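Side-chain contact in PAN2-PAN3 deadenylation complex catalytic subunit pan2 (Neurospora crassa, PDB 4CZX), which probably serves as the catalytic subunit of a poly(A)-specific deadenylase that shortens mRNA tails, this chain being its N-terminal WD40 domain: residues A[66-69]-A[70-74]. Sequence-based numbering, arbitrary orientation.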
ATOM      1  N   ARG A  66      17.122  -1.731   7.334  1.00 24.01           N
ATOM      2  CA  ARG A  66      17.664  -2.386   6.158  1.00 25.19           C
ATOM      3  C   ARG A  66      18.698  -1.478   5.510  1.00 27.29           C
ATOM      4  O   ARG A  66      18.475  -0.282   5.366  1.00 24.57           O
ATOM      5  CB  ARG A  66      16.552  -2.743   5.166  1.00 24.94           C
ATOM      6  CG  ARG A  66      17.039  -3.745   4.118  1.00 23.26           C
ATOM      7  CD  ARG A  66      15.927  -4.085   3.076  1.00 28.99           C
ATOM      8  NE  ARG A  66      14.755  -4.734   3.663  1.00 26.89           N
ATOM      9  CZ  ARG A  66      14.729  -5.997   4.079  1.00 29.89           C
ATOM     10  NH1 ARG A  66      15.822  -6.738   3.998  1.00 28.05           N
ATOM     11  NH2 ARG A  66      13.615  -6.520   4.588  1.00 28.34           N
ATOM     12  N   ILE A  67      19.842  -2.033   5.127  1.00 24.06           N
ATOM     13  CA  ILE A  67      20.942  -1.188   4.665  1.00 22.76           C
ATOM     14  C   ILE A  67      21.157  -1.223   3.137  1.00 23.12           C
ATOM     15  O   ILE A  67      22.008  -0.502   2.613  1.00 25.43           O
ATOM     16  CB  ILE A  67      22.271  -1.546   5.428  1.00 23.35           C
ATOM     17  CG1 ILE A  67      22.653  -3.029   5.306  1.00 29.02           C
ATOM     18  CG2 ILE A  67      22.104  -1.211   6.907  1.00 29.42           C
ATOM     19  CD1 ILE A  67      23.363  -3.416   4.013  1.00 22.06           C
ATOM     20  N   HIS A  68      20.390  -2.043   2.420  1.00 23.98           N
ATOM     21  CA  HIS A  68      20.406  -2.001   0.953  1.00 22.06           C
ATOM     22  C   HIS A  68      19.104  -2.625   0.429  1.00 23.80           C
ATOM     23  O   HIS A  68      18.374  -3.224   1.213  1.00 26.16           O
ATOM     24  CB  HIS A  68      21.661  -2.696   0.376  1.00 22.94           C
ATOM     25  CG  HIS A  68      21.766  -4.163   0.676  1.00 26.01           C
ATOM     26  ND1 HIS A  68      22.953  -4.854   0.535  1.00 26.89           N
ATOM     27  CD2 HIS A  68      20.846  -5.071   1.078  1.00 23.33           C
ATOM     28  CE1 HIS A  68      22.764  -6.119   0.860  1.00 25.69           C
ATOM     29  NE2 HIS A  68      21.491  -6.282   1.179  1.00 29.01           N
ATOM     30  N   PRO A  69      18.799  -2.471  -0.874  1.00 26.78           N
ATOM     31  CA  PRO A  69      17.589  -3.130  -1.404  1.00 28.89           C
ATOM     32  C   PRO A  69      17.617  -4.627  -1.121  1.00 29.82           C
ATOM     33  O   PRO A  69      18.681  -5.238  -1.252  1.00 27.27           O
ATOM     34  CB  PRO A  69      17.660  -2.853  -2.905  1.00 33.11           C
ATOM     35  CG  PRO A  69      18.502  -1.628  -3.027  1.00 33.01           C
ATOM     36  CD  PRO A  69      19.498  -1.690  -1.911  1.00 31.33           C
ATOM     37  N   GLU A  70      16.489  -5.217  -0.730  1.00 30.43           N
ATOM     38  CA  GLU A  70      16.521  -6.608  -0.264  1.00 34.28           C
ATOM     39  C   GLU A  70      16.938  -7.597  -1.356  1.00 33.16           C
ATOM     40  O   GLU A  70      17.426  -8.680  -1.049  1.00 29.52           O
ATOM     41  CB  GLU A  70      15.169  -7.021   0.322  1.00 37.42           C
ATOM     42  CG  GLU A  70      14.033  -7.090  -0.662  1.00 42.15           C
ATOM     43  CD  GLU A  70      12.694  -6.979   0.039  1.00 58.02           C
ATOM     44  OE1 GLU A  70      12.276  -7.955   0.699  1.00 61.38           O
ATOM     45  OE2 GLU A  70      12.073  -5.900  -0.044  1.00 65.04           O
ATOM     46  N   THR A  71      16.777  -7.213  -2.620  1.00 26.93           N
ATOM     47  CA  THR A  71      17.264  -8.022  -3.738  1.00 31.45           C
ATOM     48  C   THR A  71      18.795  -8.079  -3.844  1.00 34.86           C
ATOM     49  O   THR A  71      19.347  -8.909  -4.572  1.00 31.97           O
ATOM     50  CB  THR A  71      16.679  -7.502  -5.063  1.00 33.41           C
ATOM     51  OG1 THR A  71      16.850  -6.080  -5.137  1.00 32.67           O
ATOM     52  CG2 THR A  71      15.203  -7.820  -5.116  1.00 33.14           C
ATOM     53  N   ASP A  72      19.481  -7.210  -3.110  1.00 28.74           N
ATOM     54  CA  ASP A  72      20.943  -7.219  -3.076  1.00 29.62           C
ATOM     55  C   ASP A  72      21.499  -8.401  -2.301  1.00 30.63           C
ATOM     56  O   ASP A  72      22.667  -8.736  -2.441  1.00 27.09           O
ATOM     57  CB  ASP A  72      21.488  -5.928  -2.456  1.00 28.54           C
ATOM     58  CG  ASP A  72      21.513  -4.767  -3.434  1.00 30.00           C
ATOM     59  OD1 ASP A  72      20.978  -4.896  -4.560  1.00 29.58           O
ATOM     60  OD2 ASP A  72      22.067  -3.708  -3.070  1.00 31.27           O
ATOM     61  N   GLY A  73      20.676  -9.022  -1.467  1.00 28.00           N
ATOM     62  CA  GLY A  73      21.119 -10.207  -0.750  1.00 27.72           C
ATOM     63  C   GLY A  73      21.687  -9.942   0.639  1.00 24.38           C
ATOM     64  O   GLY A  73      21.255  -9.023   1.335  1.00 25.67           O
ATOM     65  N   PRO A  74      22.664 -10.763   1.058  1.00 23.49           N
ATOM     66  CA  PRO A  74      23.109 -10.753   2.453  1.00 26.00           C
ATOM     67  C   PRO A  74      23.880  -9.505   2.857  1.00 24.43           C
ATOM     68  O   PRO A  74      24.553  -8.888   2.038  1.00 23.80           O
ATOM     69  CB  PRO A  74      24.032 -11.984   2.549  1.00 28.37           C
ATOM     70  CG  PRO A  74      24.391 -12.313   1.145  1.00 29.76           C
ATOM     71  CD  PRO A  74      23.201 -11.918   0.312  1.00 26.13           C
TER
HETATM   72  O   HOH W   1      24.301  -3.983  -1.612  1.00 25.79           O
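His68 sets its ring between the backbone N and the carbonyl carbon (chi1 63°), and Asp72 keeps CG anti to its own carbonyl carbon (chi1 -80°); together these torsions bring the Asp72 CB methylene over the imidazole. The resulting CH-pi contact is nearly central, with CB 3.4 Å from the centroid of the His68 ring and 5° off its normal, while Ile67 CD1 lies over the opposite face toward the rim. With both faces covered, the edge carries the polar contacts. His68 NE2 donates to Gly73 O at 2.8 Å, a bent bond whose acceptor lies close to the ring plane although the nitrogen sits above the carbonyl plane. At ND1 a water is hydrogen-bonded, and the same water donates to Asp72 OD2, so a water bridge joins the two side chains that meet through the CH-pi contact. The carboxylate, steeply inclined to the imidazole, places OD2 3.5 Å from Pro69 CD and forms a salt bridge with Arg107. Here the polypeptide passes between consecutive blades of the WD40 beta-propeller, leaving the last strand of one sheet, 60-66, for the first of the next, 77-80, through a short 3-10 turn at 70-72. Asp72 N donates to Pro69 O at 2.8 Å across the start of that turn. Further out, the Arg66 guanidinium lays one face against Glu70 CB, 3.7 Å from NH1. Arg66 NH2 and Glu70 OE1 stay 4.4 Å apart, beyond a salt bridge; their firmer partners are Asp24 and Lys48, respectively. A chain of a different protein offers aromatic contacts, a hydrogen bond to Arg66 O and packing on Pro69.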